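Local coordinates for SAG family member (Sag19) (Eimeria tenella, PDB 6ZZB), which is a major surface antigen of the parasite, of unknown molecular function, and is probably related in fold to the CAP proteins, at residues Glu135-Cys138 / Asn139-Ile142; Leu141-Ala144 / Thr145-Gly149; Asn173-Asn176 / Ala177-Ala181; Leu183-Glu186 / Lys187-Lys190. All coordinates share one frame; numbering follows the deposited sequence.

Interaction 1. Residues Glu135-Cys138 / Asn139-Ile142; sequences EFNC and NALI
F136 overlaps L141 at the start of helix 138-155: the ring's CE1 approaches L141 CD1 at 3.7 Å, the two side chains crossing at about a right angle. The local motif is a helix N-cap with N137 as the capping residue, where the chain leaves the loop that follows strand 126-131. In N137 a chi1 of 178° sets CG opposite the backbone N and folds the amide back over the first turn; OD1 accepts from A140 N at 3.1 Å. The N-H points almost straight at the oxygen (166°), yet the donor lies well above the carbonyl plane, 72° out of it, instead of on a lone pair. The same amide rests on a methyl group, with N137 CG 3.5 Å from A140 CB. Behind the cap the regular backbone pattern starts at once: L141 N bonds to N137 O and I142 N to C138 O. N137 O also has L141 CG 3.3 Å away. One face of the F136 ring covers C138 N, offset toward the rim, while F130 meets the ring obliquely. L141 packs in turn on I128 and F130, which joins the helix start to strand 126-131. C138, next along the chain from the cap, is tied to C53 by a disulfide that links this turn covalently to helix 50-61, and I142 packs on L60 of that helix. The sulfur meets that isoleucine at its outermost methyl, C138 SG to I142 CD1, at 3.4 Å.

Interaction 2. Residues Leu141-Ala144 / Thr145-Gly149; sequences LIQA and TYTAG
T145 presses its methyl group onto the preceding turn of helix 138-155, CG2 coming within 3.3 Å of I142 O. A chi1 of -156° places OG1 anti to the backbone N and CG2 in the crowded position between N and carbonyl carbon, which turns the methyl back onto that oxygen. Its own N-H bonds to L141 O. A144 contributes mostly through its backbone: A144 O accepts from A148 N at 3.1 Å, and A148 CB sits over the same oxygen. Q143 bends at chi2 (59°), which swings its amide oxygen forward to the next turn, where OE1 lies 3.2 Å from T147 OG1. That hydroxyl is also 3.3 Å from Q143 O; either bond would be weak, and a single proton cannot be assigned between them. Q143 O is in any case held by T147 N, at 3.0 Å. OE1 also approaches Y146 CD2, the amide plane standing nearly upright (84°) to the ring plane. L60 of helix 50-61 touches both Q143 and Y146. T145 OG1 turns away from all this toward helix 175-183, where N176 ND2 and N179 ND2 both bond to it; since amide nitrogens can only donate, this buried hydroxyl oxygen acts as a double acceptor.

Interaction 3. Residues Asn173-Asn176 / Ala177-Ala181; sequences NNVN and ASNVA
N179 is clamped over the backbone of V175, its CG only 3.1 Å from V175 O, in the first turns of helix 175-183, whose N-cap is N174. The buried flank, round N179, is the tight part of the contact. Having CG beside its backbone N (chi1 -72°), N179 lies alongside V175 and points the same way, ND2 3.9 Å from V175 CG1. Both ends of the amide are fixed from outside, ND2 by T145, which N176 also reaches, and OD1 by the backbone N of V127, so its rotation is settled and the polar group is satisfied although buried. S178 is buried too, its hydroxyl bonded to Y165 and its N-H to N174 O at 3.0 Å. Toward the helix start the packing thins, and N174 and V175 are partly open to solvent; N119 touches V175, while H152 of helix 138-155 lies against N174. Here the cap does the holding: N174 OD1 accepts from A177 N at 2.9 Å, the donor tilted 17° from the carbonyl plane. Further along, V180 N bonds to N176 O at 3.0 Å, and on that same oxygen rests the methyl V180 CG2, 3.4 Å away.

Interaction 4. Residues Leu183-Glu186 / Lys187-Lys190; sequences LLSE and KSKK
S185 and S188 approach each other unevenly: S188 OG sits against the methylene S185 CB at 3.3 Å, while the S185 hydroxyl is turned toward the backbone of K187. With OG anti to the S185 backbone N (chi1 174°), the oxygen reaches forward and accepts from K187 N at 2.9 Å, a bent bond of 131°. The same oxygen takes a second, weak bond from S188 N at 3.4 Å, and K187 CB leans on it. A water joins the two serines, 2.8 Å from S185 OG and donating to S188 OG, also at 2.8 Å. S188 OG bonds in addition to F182 O at the end of helix 175-183. The side-chain bond of S185 to the amide two residues on makes an ST turn, and it coincides with a type I beta turn over 185-188, in which S188 N bonds to S185 O at 3.2 Å from far above the carbonyl plane (75° out of it). R61 of helix 50-61 also donates to S185 O. This turn leads from the helix into strand 190-196; at its start K189 and K190 both face I211 in a classic beta bulge. K187 bends away, its NZ forming a salt bridge with D218. K189 instead curls back, so that NZ bonds to K187 O at 2.8 Å and makes a salt bridge with D212.

Overall arrangement
Interaction 1 covers the cap and first turn of helix 138-155 and interaction 2 the turns after it; they share L141 and I142, with centres about 10 Å apart. Interaction 3 begins the next helix, 175-183, and lies about 9 Å from interaction 2, centre to centre; T145 OG1 joins them, 2.7 Å from N176 ND2 and 2.8 Å from N179 ND2. Interaction 4 takes in the C-terminal end of helix 175-183 and the loop after it, and packs back on helix 138-155, Y146 CE1 meeting L184 CD1 at 3.8 Å and I142 CG2 meeting L183 CD1 at 4.1 Å. I142 thus connects interactions 1, 2 and 4, whereas interactions 1 and 3 do not touch.

Interaction 1. Residues Glu135-Cys138 / Asn139-Ile142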
# COMPACT_ATOMS: atom_id res chain seq x y z
N GLU A 135 -3.92 -16.49 -8.84
CA GLU A 135 -4.63 -16.60 -7.54
C GLU A 135 -4.07 -15.54 -6.58
O GLU A 135 -2.83 -15.39 -6.52
CB GLU A 135 -4.46 -18.00 -6.95
CG GLU A 135 -5.38 -18.27 -5.77
CD GLU A 135 -5.15 -19.61 -5.11
OE1 GLU A 135 -4.51 -20.48 -5.74
OE2 GLU A 135 -5.60 -19.78 -3.96
N PHE A 136 -4.96 -14.84 -5.86
CA PHE A 136 -4.58 -13.82 -4.84
C PHE A 136 -3.94 -14.53 -3.64
O PHE A 136 -4.59 -15.43 -3.07
CB PHE A 136 -5.79 -13.02 -4.34
CG PHE A 136 -5.47 -12.02 -3.26
CD1 PHE A 136 -4.90 -10.81 -3.59
CD2 PHE A 136 -5.69 -12.28 -1.92
CE1 PHE A 136 -4.55 -9.89 -2.62
CE2 PHE A 136 -5.37 -11.36 -0.95
CZ PHE A 136 -4.81 -10.15 -1.30
N ASN A 137 -2.72 -14.14 -3.24
CA ASN A 137 -2.03 -14.68 -2.06
C ASN A 137 -1.40 -13.48 -1.33
O ASN A 137 -0.36 -13.00 -1.80
CB ASN A 137 -1.00 -15.72 -2.50
CG ASN A 137 -0.19 -16.32 -1.38
OD1 ASN A 137 -0.18 -15.84 -0.25
ND2 ASN A 137 0.47 -17.43 -1.69
N CYS A 138 -2.06 -12.97 -0.31
CA CYS A 138 -1.61 -11.70 0.33
C CYS A 138 -0.21 -11.93 0.91
O CYS A 138 0.66 -11.05 0.79
CB CYS A 138 -2.51 -11.16 1.43
SG CYS A 138 -2.12 -9.40 1.64
N ASN A 139 0.04 -13.07 1.56
CA ASN A 139 1.36 -13.41 2.13
C ASN A 139 2.44 -13.31 1.07
O ASN A 139 3.47 -12.61 1.32
CB ASN A 139 1.38 -14.82 2.70
CG ASN A 139 0.63 -14.85 4.00
OD1 ASN A 139 0.10 -13.82 4.42
ND2 ASN A 139 0.56 -16.00 4.62
N ALA A 140 2.25 -13.94 -0.07
CA ALA A 140 3.26 -13.94 -1.14
C ALA A 140 3.42 -12.51 -1.68
O ALA A 140 4.55 -12.08 -1.90
CB ALA A 140 2.92 -14.90 -2.24
N LEU A 141 2.33 -11.81 -1.96
CA LEU A 141 2.42 -10.47 -2.57
C LEU A 141 3.14 -9.51 -1.62
O LEU A 141 4.03 -8.75 -2.09
CB LEU A 141 1.03 -9.95 -2.87
CG LEU A 141 0.31 -10.68 -4.00
CD1 LEU A 141 -1.14 -10.21 -4.06
CD2 LEU A 141 0.99 -10.49 -5.34
N ILE A 142 2.76 -9.47 -0.35
CA ILE A 142 3.36 -8.50 0.59
C ILE A 142 4.79 -8.93 0.91
O ILE A 142 5.67 -8.06 0.97
CB ILE A 142 2.46 -8.29 1.81
CG1 ILE A 142 1.17 -7.58 1.37
CG2 ILE A 142 3.20 -7.54 2.89
CD1 ILE A 142 0.26 -7.15 2.50

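Interaction 2. Residues Leu141-Ala144 / Thr145-Gly149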
# COMPACT_ATOMS: atom_id res chain seq x y z
N LEU A 141 2.33 -11.81 -1.96
CA LEU A 141 2.42 -10.47 -2.57
C LEU A 141 3.14 -9.51 -1.62
O LEU A 141 4.03 -8.75 -2.09
CB LEU A 141 1.03 -9.95 -2.87
CG LEU A 141 0.31 -10.68 -4.00
CD1 LEU A 141 -1.14 -10.21 -4.06
CD2 LEU A 141 0.99 -10.49 -5.34
N ILE A 142 2.76 -9.47 -0.35
CA ILE A 142 3.36 -8.50 0.59
C ILE A 142 4.79 -8.93 0.91
O ILE A 142 5.67 -8.06 0.97
CB ILE A 142 2.46 -8.29 1.81
CG1 ILE A 142 1.17 -7.58 1.37
CG2 ILE A 142 3.20 -7.54 2.89
CD1 ILE A 142 0.26 -7.15 2.50
N GLN A 143 5.07 -10.22 1.07
CA GLN A 143 6.48 -10.61 1.29
C GLN A 143 7.30 -10.13 0.09
O GLN A 143 8.42 -9.66 0.30
CB GLN A 143 6.61 -12.11 1.47
CG GLN A 143 8.04 -12.57 1.74
CD GLN A 143 8.65 -11.96 2.98
OE1 GLN A 143 9.55 -11.10 2.92
NE2 GLN A 143 8.18 -12.38 4.13
N ALA A 144 6.84 -10.29 -1.14
CA ALA A 144 7.64 -9.95 -2.32
C ALA A 144 7.87 -8.44 -2.34
O ALA A 144 8.98 -8.01 -2.69
CB ALA A 144 6.99 -10.44 -3.58
N THR A 145 6.85 -7.61 -2.04
CA THR A 145 7.06 -6.15 -2.10
C THR A 145 8.01 -5.75 -0.99
O THR A 145 8.82 -4.81 -1.19
CB THR A 145 5.72 -5.38 -2.06
OG1 THR A 145 5.92 -4.10 -2.66
CG2 THR A 145 5.14 -5.21 -0.68
N TYR A 146 7.94 -6.39 0.15
CA TYR A 146 8.81 -6.08 1.29
C TYR A 146 10.26 -6.34 0.88
O TYR A 146 11.12 -5.45 1.07
CB TYR A 146 8.41 -6.91 2.51
CG TYR A 146 9.29 -6.64 3.69
CD1 TYR A 146 9.02 -5.62 4.58
CD2 TYR A 146 10.43 -7.39 3.89
CE1 TYR A 146 9.83 -5.37 5.68
CE2 TYR A 146 11.27 -7.15 4.97
CZ TYR A 146 10.97 -6.13 5.86
OH TYR A 146 11.80 -5.89 6.92
N THR A 147 10.54 -7.51 0.35
CA THR A 147 11.94 -7.88 0.03
C THR A 147 12.45 -6.91 -1.03
O THR A 147 13.55 -6.32 -0.86
CB THR A 147 11.99 -9.33 -0.43
OG1 THR A 147 11.63 -10.11 0.72
CG2 THR A 147 13.37 -9.71 -0.96
N ALA A 148 11.71 -6.72 -2.10
CA ALA A 148 12.12 -5.85 -3.22
C ALA A 148 12.25 -4.41 -2.72
O ALA A 148 13.20 -3.70 -3.13
CB ALA A 148 11.19 -5.96 -4.39
N GLY A 149 11.33 -3.94 -1.90
CA GLY A 149 11.33 -2.54 -1.46
C GLY A 149 12.45 -2.27 -0.48
O GLY A 149 13.08 -1.21 -0.61

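Interaction 3. Residues Asn173-Asn176 / Ala177-Ala181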
# COMPACT_ATOMS: atom_id res chain seq x y z
N ASN A 173 9.67 6.70 -5.37
CA ASN A 173 9.04 6.53 -6.69
C ASN A 173 9.13 5.07 -7.14
O ASN A 173 8.49 4.74 -8.15
CB ASN A 173 9.68 7.46 -7.73
CG ASN A 173 11.13 7.17 -8.01
OD1 ASN A 173 11.81 6.48 -7.25
ND2 ASN A 173 11.66 7.80 -9.05
N ASN A 174 9.83 4.22 -6.42
CA ASN A 174 9.75 2.76 -6.58
C ASN A 174 8.58 2.27 -5.73
O ASN A 174 8.57 2.52 -4.51
CB ASN A 174 11.09 2.11 -6.20
CG ASN A 174 11.07 0.61 -6.23
OD1 ASN A 174 10.43 -0.02 -5.39
ND2 ASN A 174 11.77 0.01 -7.19
N VAL A 175 7.62 1.60 -6.34
CA VAL A 175 6.36 1.25 -5.64
C VAL A 175 6.67 0.30 -4.49
O VAL A 175 6.07 0.41 -3.40
CB VAL A 175 5.32 0.69 -6.62
CG1 VAL A 175 4.06 0.27 -5.88
CG2 VAL A 175 4.97 1.68 -7.69
N ASN A 176 7.62 -0.62 -4.65
CA ASN A 176 7.99 -1.52 -3.56
C ASN A 176 8.57 -0.73 -2.39
O ASN A 176 8.28 -1.04 -1.24
CB ASN A 176 8.92 -2.64 -4.03
CG ASN A 176 8.36 -3.44 -5.18
OD1 ASN A 176 8.99 -3.55 -6.26
ND2 ASN A 176 7.22 -4.03 -4.97
N ALA A 177 9.49 0.20 -2.65
CA ALA A 177 10.07 1.01 -1.58
C ALA A 177 9.00 1.82 -0.84
O ALA A 177 9.03 1.88 0.38
CB ALA A 177 11.15 1.92 -2.13
N SER A 178 8.09 2.42 -1.60
CA SER A 178 6.94 3.14 -1.01
C SER A 178 6.14 2.17 -0.14
O SER A 178 5.80 2.47 0.99
CB SER A 178 6.13 3.75 -2.09
OG SER A 178 4.97 4.41 -1.55
N ASN A 179 5.87 0.99 -0.65
CA ASN A 179 5.08 -0.02 0.10
C ASN A 179 5.77 -0.34 1.42
O ASN A 179 5.08 -0.43 2.44
CB ASN A 179 4.88 -1.28 -0.73
CG ASN A 179 3.91 -1.13 -1.88
OD1 ASN A 179 3.17 -0.15 -1.95
ND2 ASN A 179 3.89 -2.10 -2.80
N VAL A 180 7.09 -0.50 1.43
CA VAL A 180 7.80 -0.81 2.69
C VAL A 180 7.70 0.37 3.65
O VAL A 180 7.58 0.12 4.86
CB VAL A 180 9.27 -1.15 2.38
CG1 VAL A 180 10.13 -1.14 3.63
CG2 VAL A 180 9.32 -2.46 1.67
N ALA A 181 7.77 1.59 3.17
CA ALA A 181 7.62 2.77 4.06
C ALA A 181 6.28 2.71 4.77
O ALA A 181 6.25 2.92 5.97
CB ALA A 181 7.82 4.02 3.26

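Interaction 4. Residues Leu183-Glu186 / Lys187-Lys190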
# COMPACT_ATOMS: atom_id res chain seq x y z
N LEU A 183 4.36 -0.06 5.25
CA LEU A 183 4.33 -1.29 6.06
C LEU A 183 5.05 -1.05 7.39
O LEU A 183 4.62 -1.62 8.41
CB LEU A 183 5.00 -2.45 5.34
CG LEU A 183 4.19 -3.07 4.21
CD1 LEU A 183 5.07 -3.92 3.32
CD2 LEU A 183 3.06 -3.91 4.79
N LEU A 184 6.17 -0.35 7.35
CA LEU A 184 7.07 -0.18 8.53
C LEU A 184 6.93 1.20 9.14
O LEU A 184 7.83 1.59 9.94
CB LEU A 184 8.51 -0.43 8.08
CG LEU A 184 8.78 -1.83 7.58
CD1 LEU A 184 10.27 -1.98 7.30
CD2 LEU A 184 8.35 -2.90 8.55
N SER A 185 5.87 1.93 8.84
CA SER A 185 5.68 3.30 9.37
C SER A 185 5.29 3.24 10.86
O SER A 185 4.38 2.49 11.22
CB SER A 185 4.62 4.01 8.58
OG SER A 185 4.33 5.27 9.17
N GLU A 186 5.99 4.02 11.69
CA GLU A 186 5.57 4.33 13.07
C GLU A 186 4.25 5.11 13.06
O GLU A 186 3.53 5.02 14.02
CB GLU A 186 6.66 5.14 13.78
CG GLU A 186 7.72 4.27 14.41
CD GLU A 186 7.44 3.88 15.85
OE1 GLU A 186 6.29 4.09 16.32
OE2 GLU A 186 8.37 3.39 16.51
N LYS A 187 3.90 5.79 11.97
CA LYS A 187 2.57 6.48 11.88
C LYS A 187 1.46 5.46 11.63
O LYS A 187 0.30 5.83 11.86
CB LYS A 187 2.49 7.51 10.75
CG LYS A 187 3.38 8.73 10.88
CD LYS A 187 3.29 9.61 9.67
CE LYS A 187 1.96 10.31 9.61
NZ LYS A 187 1.97 11.47 8.71
N SER A 188 1.76 4.26 11.13
CA SER A 188 0.73 3.22 10.84
C SER A 188 0.25 2.62 12.19
O SER A 188 1.09 2.09 12.95
CB SER A 188 1.25 2.16 9.87
OG SER A 188 1.56 2.74 8.59
N LYS A 189 -1.05 2.71 12.50
CA LYS A 189 -1.70 2.04 13.67
C LYS A 189 -2.79 1.04 13.22
O LYS A 189 -3.07 0.03 13.89
CB LYS A 189 -2.30 3.11 14.58
CG LYS A 189 -1.32 4.17 15.09
CD LYS A 189 -1.99 5.49 15.41
CE LYS A 189 -1.03 6.67 15.42
NZ LYS A 189 -0.76 7.17 14.05
N LYS A 190 -3.43 1.33 12.07
CA LYS A 190 -4.51 0.47 11.55
C LYS A 190 -4.35 0.35 10.05
O LYS A 190 -3.71 1.25 9.45
CB LYS A 190 -5.89 1.08 11.86
CG LYS A 190 -6.08 1.49 13.32
CD LYS A 190 -7.50 1.88 13.61
CE LYS A 190 -7.65 2.47 14.99
NZ LYS A 190 -9.07 2.49 15.37
O HOH W 1 1.98 5.37 7.65